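Local coordinates for amino acid adenylation domain-containing protein (Bacillus stratosphericus LAMA 585, PDB 6ULY), which probably selects a keto acid and activates it as an acyl adenylate, serving as the adenylation domain of a depsipeptide-making nonribosomal peptide synthetase, at residues E54-L57 and T58-A62; G226-M229 and F230-N234; R105-N108 and A109-K113. All coordinates share one frame; numbering follows the deposited sequence.

Contact 1 (E54-L57 and T58-A62). With SO4 (sulfate ion), chain G.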
ATOM      1  N   GLU A  54      -0.920  11.619  38.096  1.00 43.93           N
ATOM      2  CA  GLU A  54       0.134  11.170  38.999  1.00 42.61           C
ATOM      3  C   GLU A  54      -0.233   9.853  39.669  1.00 41.88           C
ATOM      4  O   GLU A  54       0.643   9.015  39.910  1.00 44.30           O
ATOM      5  CB  GLU A  54       0.419  12.250  40.043  1.00 48.21           C
ATOM      6  CG  GLU A  54       1.212  13.436  39.498  1.00 49.84           C
ATOM      7  CD  GLU A  54       1.180  14.646  40.412  1.00 53.09           C
ATOM      8  OE1 GLU A  54       1.871  15.640  40.105  1.00 49.17           O
ATOM      9  OE2 GLU A  54       0.466  14.604  41.437  1.00 50.63           O
ATOM     10  N   ARG A  55      -1.517   9.645  39.970  1.00 43.98           N
ATOM     11  CA  ARG A  55      -1.945   8.363  40.519  1.00 47.36           C
ATOM     12  C   ARG A  55      -1.737   7.250  39.501  1.00 45.62           C
ATOM     13  O   ARG A  55      -1.114   6.222  39.800  1.00 44.45           O
ATOM     14  CB  ARG A  55      -3.411   8.439  40.956  1.00 47.51           C
ATOM     15  CG  ARG A  55      -3.676   9.451  42.064  1.00 48.96           C
ATOM     16  CD  ARG A  55      -5.106   9.375  42.585  1.00 52.63           C
ATOM     17  NE  ARG A  55      -5.528  10.637  43.193  1.00 50.58           N
ATOM     18  CZ  ARG A  55      -5.160  11.048  44.404  1.00 52.62           C
ATOM     19  NH1 ARG A  55      -4.351  10.301  45.144  1.00 51.18           N
ATOM     20  NH2 ARG A  55      -5.593  12.212  44.873  1.00 50.54           N
ATOM     21  N   VAL A  56      -2.236   7.444  38.278  1.00 43.52           N
ATOM     22  CA  VAL A  56      -2.014   6.446  37.234  1.00 48.77           C
ATOM     23  C   VAL A  56      -0.522   6.204  37.038  1.00 42.89           C
ATOM     24  O   VAL A  56      -0.090   5.074  36.773  1.00 41.87           O
ATOM     25  CB  VAL A  56      -2.698   6.878  35.925  1.00 42.53           C
ATOM     26  CG1 VAL A  56      -2.351   5.910  34.799  1.00 47.40           C
ATOM     27  CG2 VAL A  56      -4.201   6.950  36.117  1.00 44.48           C
ATOM     28  N   LEU A  57       0.291   7.257  37.176  1.00 37.11           N
ATOM     29  CA  LEU A  57       1.733   7.100  37.006  1.00 39.07           C
ATOM     30  C   LEU A  57       2.308   6.121  38.021  1.00 43.52           C
ATOM     31  O   LEU A  57       3.257   5.389  37.714  1.00 48.16           O
ATOM     32  CB  LEU A  57       2.427   8.458  37.124  1.00 40.54           C
ATOM     33  CG  LEU A  57       3.957   8.442  37.104  1.00 45.05           C
ATOM     34  CD1 LEU A  57       4.492   7.882  35.789  1.00 51.22           C
ATOM     35  CD2 LEU A  57       4.498   9.847  37.344  1.00 48.74           C
ATOM     36  N   THR A  58       1.761   6.104  39.238  1.00 46.83           N
ATOM     37  CA  THR A  58       2.241   5.157  40.239  1.00 45.65           C
ATOM     38  C   THR A  58       2.068   3.724  39.756  1.00 41.49           C
ATOM     39  O   THR A  58       2.973   2.894  39.905  1.00 46.49           O
ATOM     40  CB  THR A  58       1.498   5.358  41.559  1.00 48.06           C
ATOM     41  OG1 THR A  58       1.800   6.652  42.094  1.00 48.86           O
ATOM     42  CG2 THR A  58       1.899   4.281  42.562  1.00 42.83           C
ATOM     43  N   GLY A  59       0.905   3.415  39.186  1.00 45.59           N
ATOM     44  CA  GLY A  59       0.660   2.061  38.721  1.00 51.61           C
ATOM     45  C   GLY A  59       1.517   1.688  37.528  1.00 45.29           C
ATOM     46  O   GLY A  59       2.024   0.566  37.447  1.00 49.68           O
ATOM     47  N   LEU A  60       1.693   2.619  36.587  1.00 46.77           N
ATOM     48  CA  LEU A  60       2.514   2.331  35.414  1.00 48.73           C
ATOM     49  C   LEU A  60       3.952   2.025  35.813  1.00 50.26           C
ATOM     50  O   LEU A  60       4.556   1.073  35.305  1.00 49.23           O
ATOM     51  CB  LEU A  60       2.464   3.504  34.435  1.00 44.47           C
ATOM     52  CG  LEU A  60       1.087   3.821  33.845  1.00 43.97           C
ATOM     53  CD1 LEU A  60       1.163   5.009  32.905  1.00 41.39           C
ATOM     54  CD2 LEU A  60       0.507   2.610  33.129  1.00 51.79           C
ATOM     55  N   ARG A  61       4.515   2.816  36.732  1.00 50.20           N
ATOM     56  CA  ARG A  61       5.866   2.530  37.204  1.00 49.83           C
ATOM     57  C   ARG A  61       5.910   1.235  38.003  1.00 47.67           C
ATOM     58  O   ARG A  61       6.933   0.541  37.999  1.00 54.62           O
ATOM     59  CB  ARG A  61       6.388   3.704  38.034  1.00 53.90           C
ATOM     60  CG  ARG A  61       6.887   4.858  37.178  1.00 53.72           C
ATOM     61  CD  ARG A  61       7.253   6.082  37.993  1.00 53.14           C
ATOM     62  NE  ARG A  61       7.919   7.086  37.169  1.00 51.49           N
ATOM     63  CZ  ARG A  61       8.027   8.373  37.483  1.00 49.80           C
ATOM     64  NH1 ARG A  61       7.502   8.834  38.609  1.00 55.70           N
ATOM     65  NH2 ARG A  61       8.652   9.204  36.661  1.00 48.39           N
ATOM     66  N   ALA A  62       4.812   0.882  38.677  1.00 50.57           N
ATOM     67  CA  ALA A  62       4.755  -0.403  39.365  1.00 53.52           C
ATOM     68  C   ALA A  62       4.816  -1.564  38.381  1.00 58.29           C
ATOM     69  O   ALA A  62       5.293  -2.650  38.730  1.00 57.49           O
ATOM     70  CB  ALA A  62       3.487  -0.494  40.210  1.00 52.15           C
TER
HETATM   71  S   SO4 G 705      -2.313  11.304  47.546  1.00 61.39           S
HETATM   72  O1  SO4 G 705      -1.334  11.485  46.528  1.00 62.45           O
HETATM   73  O2  SO4 G 705      -2.900  10.002  47.412  1.00 57.39           O
HETATM   74  O3  SO4 G 705      -1.639  11.378  48.826  1.00 66.05           O
HETATM   75  O4  SO4 G 705      -3.334  12.333  47.415  1.00 56.97           O

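Contact 2 (G226-M229 and F230-N234)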
ATOM      1  N   GLY A 226      -8.474  15.383  17.416  1.00 39.28           N
ATOM      2  CA  GLY A 226      -9.005  15.245  18.758  1.00 41.44           C
ATOM      3  C   GLY A 226      -7.948  15.466  19.821  1.00 38.65           C
ATOM      4  O   GLY A 226      -8.195  16.139  20.827  1.00 40.47           O
ATOM      5  N   ILE A 227      -6.753  14.917  19.612  1.00 36.06           N
ATOM      6  CA  ILE A 227      -5.734  14.987  20.650  1.00 40.10           C
ATOM      7  C   ILE A 227      -5.007  16.325  20.605  1.00 40.32           C
ATOM      8  O   ILE A 227      -4.797  16.959  21.645  1.00 42.07           O
ATOM      9  CB  ILE A 227      -4.763  13.793  20.534  1.00 36.85           C
ATOM     10  CG1 ILE A 227      -3.676  13.874  21.610  1.00 42.00           C
ATOM     11  CG2 ILE A 227      -4.131  13.709  19.136  1.00 40.81           C
ATOM     12  CD1 ILE A 227      -4.212  13.877  23.043  1.00 45.45           C
ATOM     13  N   VAL A 228      -4.646  16.800  19.412  1.00 36.06           N
ATOM     14  CA  VAL A 228      -3.846  18.014  19.296  1.00 39.27           C
ATOM     15  C   VAL A 228      -4.739  19.224  19.059  1.00 35.44           C
ATOM     16  O   VAL A 228      -4.769  20.152  19.874  1.00 38.26           O
ATOM     17  CB  VAL A 228      -2.798  17.898  18.172  1.00 35.79           C
ATOM     18  CG1 VAL A 228      -1.967  19.180  18.084  1.00 36.90           C
ATOM     19  CG2 VAL A 228      -1.902  16.692  18.398  1.00 36.83           C
ATOM     20  N   MET A 229      -5.467  19.229  17.939  1.00 31.06           N
ATOM     21  CA  MET A 229      -6.173  20.442  17.539  1.00 35.24           C
ATOM     22  C   MET A 229      -7.133  20.925  18.621  1.00 36.97           C
ATOM     23  O   MET A 229      -7.424  22.124  18.697  1.00 39.12           O
ATOM     24  CB  MET A 229      -6.933  20.213  16.234  1.00 26.75           C
ATOM     25  CG  MET A 229      -7.609  21.465  15.702  1.00 30.38           C
ATOM     26  SD  MET A 229      -8.418  21.226  14.107  1.00 38.10           S
ATOM     27  CE  MET A 229      -9.708  20.061  14.541  1.00 38.07           C
ATOM     28  N   PHE A 230      -7.621  20.023  19.473  1.00 35.14           N
ATOM     29  CA  PHE A 230      -8.567  20.403  20.519  1.00 41.25           C
ATOM     30  C   PHE A 230      -8.008  20.105  21.903  1.00 38.74           C
ATOM     31  O   PHE A 230      -7.707  21.046  22.642  1.00 39.03           O
ATOM     32  CB  PHE A 230      -9.915  19.723  20.279  1.00 34.87           C
ATOM     33  CG  PHE A 230     -10.879  20.592  19.527  1.00 36.96           C
ATOM     34  CD1 PHE A 230     -12.018  21.077  20.139  1.00 35.74           C
ATOM     35  CD2 PHE A 230     -10.615  20.969  18.219  1.00 39.47           C
ATOM     36  CE1 PHE A 230     -12.891  21.898  19.459  1.00 39.83           C
ATOM     37  CE2 PHE A 230     -11.483  21.795  17.533  1.00 40.25           C
ATOM     38  CZ  PHE A 230     -12.625  22.259  18.154  1.00 40.53           C
ATOM     39  N   HIS A 231      -7.830  18.838  22.275  1.00 36.55           N
ATOM     40  CA  HIS A 231      -7.464  18.539  23.655  1.00 40.79           C
ATOM     41  C   HIS A 231      -6.216  19.312  24.078  1.00 42.14           C
ATOM     42  O   HIS A 231      -6.236  20.038  25.080  1.00 36.32           O
ATOM     43  CB  HIS A 231      -7.260  17.036  23.836  1.00 34.22           C
ATOM     44  CG  HIS A 231      -6.803  16.655  25.210  1.00 40.28           C
ATOM     45  ND1 HIS A 231      -7.490  17.014  26.352  1.00 42.14           N
ATOM     46  CD2 HIS A 231      -5.722  15.956  25.626  1.00 39.54           C
ATOM     47  CE1 HIS A 231      -6.854  16.545  27.410  1.00 37.06           C
ATOM     48  NE2 HIS A 231      -5.777  15.901  26.997  1.00 42.91           N
ATOM     49  N   LEU A 232      -5.122  19.185  23.319  1.00 38.01           N
ATOM     50  CA  LEU A 232      -3.885  19.848  23.726  1.00 37.59           C
ATOM     51  C   LEU A 232      -3.979  21.359  23.553  1.00 35.64           C
ATOM     52  O   LEU A 232      -3.454  22.116  24.377  1.00 40.10           O
ATOM     53  CB  LEU A 232      -2.695  19.288  22.949  1.00 38.99           C
ATOM     54  CG  LEU A 232      -2.262  17.875  23.349  1.00 40.59           C
ATOM     55  CD1 LEU A 232      -1.082  17.427  22.497  1.00 37.26           C
ATOM     56  CD2 LEU A 232      -1.918  17.788  24.828  1.00 38.72           C
ATOM     57  N   VAL A 233      -4.638  21.823  22.491  1.00 38.50           N
ATOM     58  CA  VAL A 233      -4.894  23.253  22.359  1.00 30.07           C
ATOM     59  C   VAL A 233      -5.661  23.761  23.572  1.00 42.77           C
ATOM     60  O   VAL A 233      -5.405  24.863  24.074  1.00 41.53           O
ATOM     61  CB  VAL A 233      -5.655  23.545  21.053  1.00 37.31           C
ATOM     62  CG1 VAL A 233      -6.353  24.896  21.133  1.00 42.68           C
ATOM     63  CG2 VAL A 233      -4.708  23.505  19.866  1.00 42.36           C
ATOM     64  N   ASN A 234      -6.611  22.963  24.065  1.00 40.74           N
ATOM     65  CA  ASN A 234      -7.436  23.393  25.188  1.00 36.55           C
ATOM     66  C   ASN A 234      -6.623  23.459  26.475  1.00 38.12           C
ATOM     67  O   ASN A 234      -6.715  24.434  27.227  1.00 41.66           O
ATOM     68  CB  ASN A 234      -8.629  22.450  25.350  1.00 38.61           C
ATOM     69  CG  ASN A 234      -9.610  22.547  24.201  1.00 39.11           C
ATOM     70  OD1 ASN A 234      -9.793  23.612  23.608  1.00 42.07           O
ATOM     71  ND2 ASN A 234     -10.246  21.429  23.876  1.00 42.87           N
TER

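Contact 3 (R105-N108 and A109-K113)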
ATOM      1  N   ARG A 105     -13.267 -10.481  19.219  1.00 67.99           N
ATOM      2  CA  ARG A 105     -13.600 -11.899  19.199  1.00 71.96           C
ATOM      3  C   ARG A 105     -13.100 -12.624  17.956  1.00 73.24           C
ATOM      4  O   ARG A 105     -13.071 -13.860  17.954  1.00 80.07           O
ATOM      5  CB  ARG A 105     -15.118 -12.088  19.303  1.00 76.24           C
ATOM      6  CG  ARG A 105     -15.626 -12.420  20.704  1.00 88.54           C
ATOM      7  CD  ARG A 105     -15.895 -11.174  21.536  1.00 95.81           C
ATOM      8  NE  ARG A 105     -16.646 -11.490  22.748  1.00104.26           N
ATOM      9  CZ  ARG A 105     -17.104 -10.584  23.608  1.00101.87           C
ATOM     10  NH1 ARG A 105     -16.888  -9.294  23.393  1.00 94.78           N
ATOM     11  NH2 ARG A 105     -17.779 -10.969  24.683  1.00103.16           N
ATOM     12  N   GLU A 106     -12.714 -11.903  16.904  1.00 72.60           N
ATOM     13  CA  GLU A 106     -12.235 -12.532  15.680  1.00 78.27           C
ATOM     14  C   GLU A 106     -11.112 -11.698  15.080  1.00 73.07           C
ATOM     15  O   GLU A 106     -10.937 -10.521  15.405  1.00 70.24           O
ATOM     16  CB  GLU A 106     -13.360 -12.705  14.654  1.00 80.01           C
ATOM     17  CG  GLU A 106     -14.709 -12.226  15.142  1.00 90.64           C
ATOM     18  CD  GLU A 106     -15.496 -11.528  14.057  1.00102.66           C
ATOM     19  OE1 GLU A 106     -16.490 -12.108  13.570  1.00114.44           O
ATOM     20  OE2 GLU A 106     -15.109 -10.401  13.683  1.00 90.04           O
ATOM     21  N   MET A 107     -10.360 -12.327  14.177  1.00 79.56           N
ATOM     22  CA  MET A 107      -9.160 -11.725  13.598  1.00 79.32           C
ATOM     23  C   MET A 107      -9.539 -10.874  12.383  1.00 72.05           C
ATOM     24  O   MET A 107      -9.224 -11.184  11.233  1.00 80.96           O
ATOM     25  CB  MET A 107      -8.159 -12.811  13.223  1.00 82.70           C
ATOM     26  CG  MET A 107      -6.771 -12.302  12.891  1.00 73.84           C
ATOM     27  SD  MET A 107      -5.839 -11.832  14.361  1.00 79.74           S
ATOM     28  CE  MET A 107      -4.306 -11.257  13.629  1.00 71.32           C
ATOM     29  N   ASN A 108     -10.218  -9.766  12.666  1.00 68.26           N
ATOM     30  CA  ASN A 108     -10.661  -8.856  11.624  1.00 66.81           C
ATOM     31  C   ASN A 108      -9.552  -7.862  11.272  1.00 64.17           C
ATOM     32  O   ASN A 108      -8.453  -7.886  11.831  1.00 59.28           O
ATOM     33  CB  ASN A 108     -11.923  -8.116  12.062  1.00 67.18           C
ATOM     34  CG  ASN A 108     -11.670  -7.190  13.230  1.00 64.78           C
ATOM     35  OD1 ASN A 108     -11.188  -6.072  13.054  1.00 63.32           O
ATOM     36  ND2 ASN A 108     -11.991  -7.653  14.432  1.00 66.56           N
ATOM     37  N   ALA A 109      -9.859  -6.958  10.339  1.00 61.16           N
ATOM     38  CA  ALA A 109      -8.854  -6.022   9.843  1.00 60.90           C
ATOM     39  C   ALA A 109      -8.297  -5.157  10.967  1.00 56.01           C
ATOM     40  O   ALA A 109      -7.077  -5.032  11.123  1.00 49.58           O
ATOM     41  CB  ALA A 109      -9.458  -5.144   8.747  1.00 68.61           C
ATOM     42  N   ALA A 110      -9.181  -4.533  11.748  1.00 55.28           N
ATOM     43  CA  ALA A 110      -8.726  -3.693  12.850  1.00 51.81           C
ATOM     44  C   ALA A 110      -7.799  -4.464  13.779  1.00 42.86           C
ATOM     45  O   ALA A 110      -6.767  -3.942  14.212  1.00 46.99           O
ATOM     46  CB  ALA A 110      -9.927  -3.148  13.623  1.00 49.93           C
ATOM     47  N   VAL A 111      -8.141  -5.715  14.082  1.00 46.48           N
ATOM     48  CA  VAL A 111      -7.323  -6.509  14.991  1.00 48.49           C
ATOM     49  C   VAL A 111      -5.966  -6.812  14.369  1.00 50.05           C
ATOM     50  O   VAL A 111      -4.946  -6.856  15.068  1.00 45.55           O
ATOM     51  CB  VAL A 111      -8.072  -7.797  15.381  1.00 52.82           C
ATOM     52  CG1 VAL A 111      -7.128  -8.786  16.042  1.00 53.52           C
ATOM     53  CG2 VAL A 111      -9.234  -7.465  16.301  1.00 56.41           C
ATOM     54  N   LYS A 112      -5.928  -7.035  13.052  1.00 51.22           N
ATOM     55  CA  LYS A 112      -4.653  -7.260  12.376  1.00 47.54           C
ATOM     56  C   LYS A 112      -3.764  -6.026  12.472  1.00 42.00           C
ATOM     57  O   LYS A 112      -2.565  -6.127  12.759  1.00 42.02           O
ATOM     58  CB  LYS A 112      -4.887  -7.633  10.909  1.00 57.99           C
ATOM     59  CG  LYS A 112      -5.577  -8.971  10.692  1.00 76.47           C
ATOM     60  CD  LYS A 112      -5.670  -9.319   9.210  1.00106.92           C
ATOM     61  CE  LYS A 112      -6.351 -10.665   8.993  1.00126.35           C
ATOM     62  NZ  LYS A 112      -6.470 -11.014   7.550  1.00114.57           N
ATOM     63  N   LYS A 113      -4.335  -4.847  12.222  1.00 39.98           N
ATOM     64  CA  LYS A 113      -3.554  -3.618  12.294  1.00 39.86           C
ATOM     65  C   LYS A 113      -3.004  -3.387  13.698  1.00 46.24           C
ATOM     66  O   LYS A 113      -1.851  -2.971  13.857  1.00 40.13           O
ATOM     67  CB  LYS A 113      -4.411  -2.433  11.846  1.00 47.23           C
ATOM     68  CG  LYS A 113      -4.977  -2.590  10.437  1.00 56.53           C
ATOM     69  CD  LYS A 113      -5.725  -1.346   9.975  1.00 62.00           C
ATOM     70  CE  LYS A 113      -6.161  -1.479   8.526  1.00 63.06           C
ATOM     71  NZ  LYS A 113      -6.612  -0.181   7.949  1.00 87.17           N
TER

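Contact 1 (E54-L57 and T58-A62)
The backbone N of Thr58 is held by two carbonyls of the preceding turn, Glu54 O at 3.2 Å and Arg55 O at 2.9 Å. The shorter bond is the weak one, because the N-H points well away from that oxygen. This shared N-H lies in the closing turns of helix 46-62. The rungs that follow are plain alpha-helical: Leu60 N bonds to Val56 O, and Arg61 N meets Leu57 O at 3.0 Å and a nearly straight 170°.

The side chains sort themselves around these turns. On the inner side, Val56 and Leu60 run side by side, CG1 of the valine 4.1 Å from CD1 of the leucine, and Val56 also rests on Thr83 and Ala87 of helix 78-91. Leu57 meets Arg61 differently. With its CG anti to the backbone N (chi1 174°), Leu57 leans toward the next turn and lays its methyls against one face of the guanidinium, CD1 off toward the rim. The arginine reaches this leucine through an extended chain, and its NH1 goes on to a salt bridge with Asp162 and a bond to Ala164 O, which should fix the rotation of the group. Thr58 turns its OG1 to Glu160 O, so the residues around 160 border this flank.

Arg55, whose NH1 also bonds to Leu159 O, holds a sulfate that probably came from the crystallisation liquor and that Arg161 N grips too. Sulfate O2 lies in the guanidinium plane, at its edge, 2.7 Å from Arg55 NH1, while O4 takes two weak bonds, from NH1 at 3.2 Å and from NH2 at 3.4 Å. Back at the helix end, Leu57 CD2 lies over the guanidinium face, 3.4 Å from Arg61 NH1.

Contact 2 (G226-M229 and F230-N234)
Gly226 O takes the N-H of His231, five residues on, at 3.1 Å and 160°. The same five-residue step recurs twice: Leu232 N bonds to Ile227 O at 2.8 Å, and Val233 N to Val228 O at 3.1 Å. Three carbonyls are thus satisfied one residue later than in an alpha helix. Phe230 N comes within 2.9 Å of Val228 O, but the angle is too poor for a bond.

Side chains fit around these carbonyls. Leu232 CG presses to 3.2 Å from Ile227 O, a tight approach, while its CD1 meets Val228 CG2. His231 has its CG anti to the backbone N (chi1 177°), which carries the ring out to Ile227; the isoleucine CD1 lies at the ring edge, 3.6 Å from His231 CD2. Both ring nitrogens find partners: ND1 bonds to Gln241 OE1 and NE2 to Trp86 NE1. Since an indole N-H can only donate, NE2 probably accepts there and ND1 carries the proton.

Met229 and Phe230 run alongside each other in the same direction. A bend at chi3 (65°) folds the methionine methyl back over toward the phenyl, with Met229 CE 3.9 Å from Phe230 CE2. Phe230 also meets Trp269, and Met229 touches the bound keto acyl adenylate. The wider turns form a pi-helical segment in helix 224-237, the helix of the beta-alpha-beta unit between strands 214-217 and 240-243, and Met229 on it lines the adenylate pocket.

Contact 3 (R105-N108 and A109-K113)
Asn108 turns its side chain back over the first turn of helix 109-120 and accepts the N-H of Val111 on OD1 at 3.2 Å. The donor stands well above the amide plane, 59° out of it, rather than on a lone pair. A chi1 of 66° makes this possible: CG sits between the backbone N and the carbonyl carbon, and the amide folds over the start of the helix. The same residue serves the helix with its backbone, since Asn108 O takes the N-H of Lys112 at 2.9 Å.

The other half of the amide looks back into the loop. Asn108 ND2 gives a weak bond to Glu106 O and a further one to Thr103 O, so both ends of the group have partners, which supports the modelled orientation of the amide. Glu106 O also receives a weak bond from Asn108 N, closing an inverse gamma turn centred on Met107. Val111 runs across the asparagine at about a right angle, with CG2 3.3 Å from ND2.

Met107 takes a bent path. Its CG is anti to the backbone N, but a kink at chi2 (76°) swings the sulfur inward, leaving SD 3.7 Å from Val111 CG1. The methyl carries on to Lys112, CE 3.9 Å from the lysine CG, and the two chains cross nearly at right angles. Lys112 itself is fully extended beyond CG, and its NZ comes close to Arg409 of the second subunit, two like charges near each other; His397 of that subunit packs on Met107. On the inner side Val111 faces Trp143, Leu139 and Leu142. Taken together, this is an asparagine N-cap: the loop after strand 94-97 ends in a residue whose carboxamide and carbonyl both receive N-H groups of the helix's first turn.

How the contacts relate
All three contacts are local; contacts 1 and 2 lie within helices, and contact 3 is a loop entering one. They sit at different depths. Contact 2 is buried near the middle of the chain, about 12 Å from its centre, whereas contact 1 lies some 31 Å out and contact 3 about 23 Å. None touches another; contacts 1 and 2 come nearest, about 13 Å between closest atoms. Helix 78-91 links them indirectly, since it packs against both. The chemistry follows position: contact 1 mixes an apolar inner flank with charged groups outside, contact 2 is apolar apart from buried polar groups paired within the protein, and contact 3 is a helix start that also faces the second subunit.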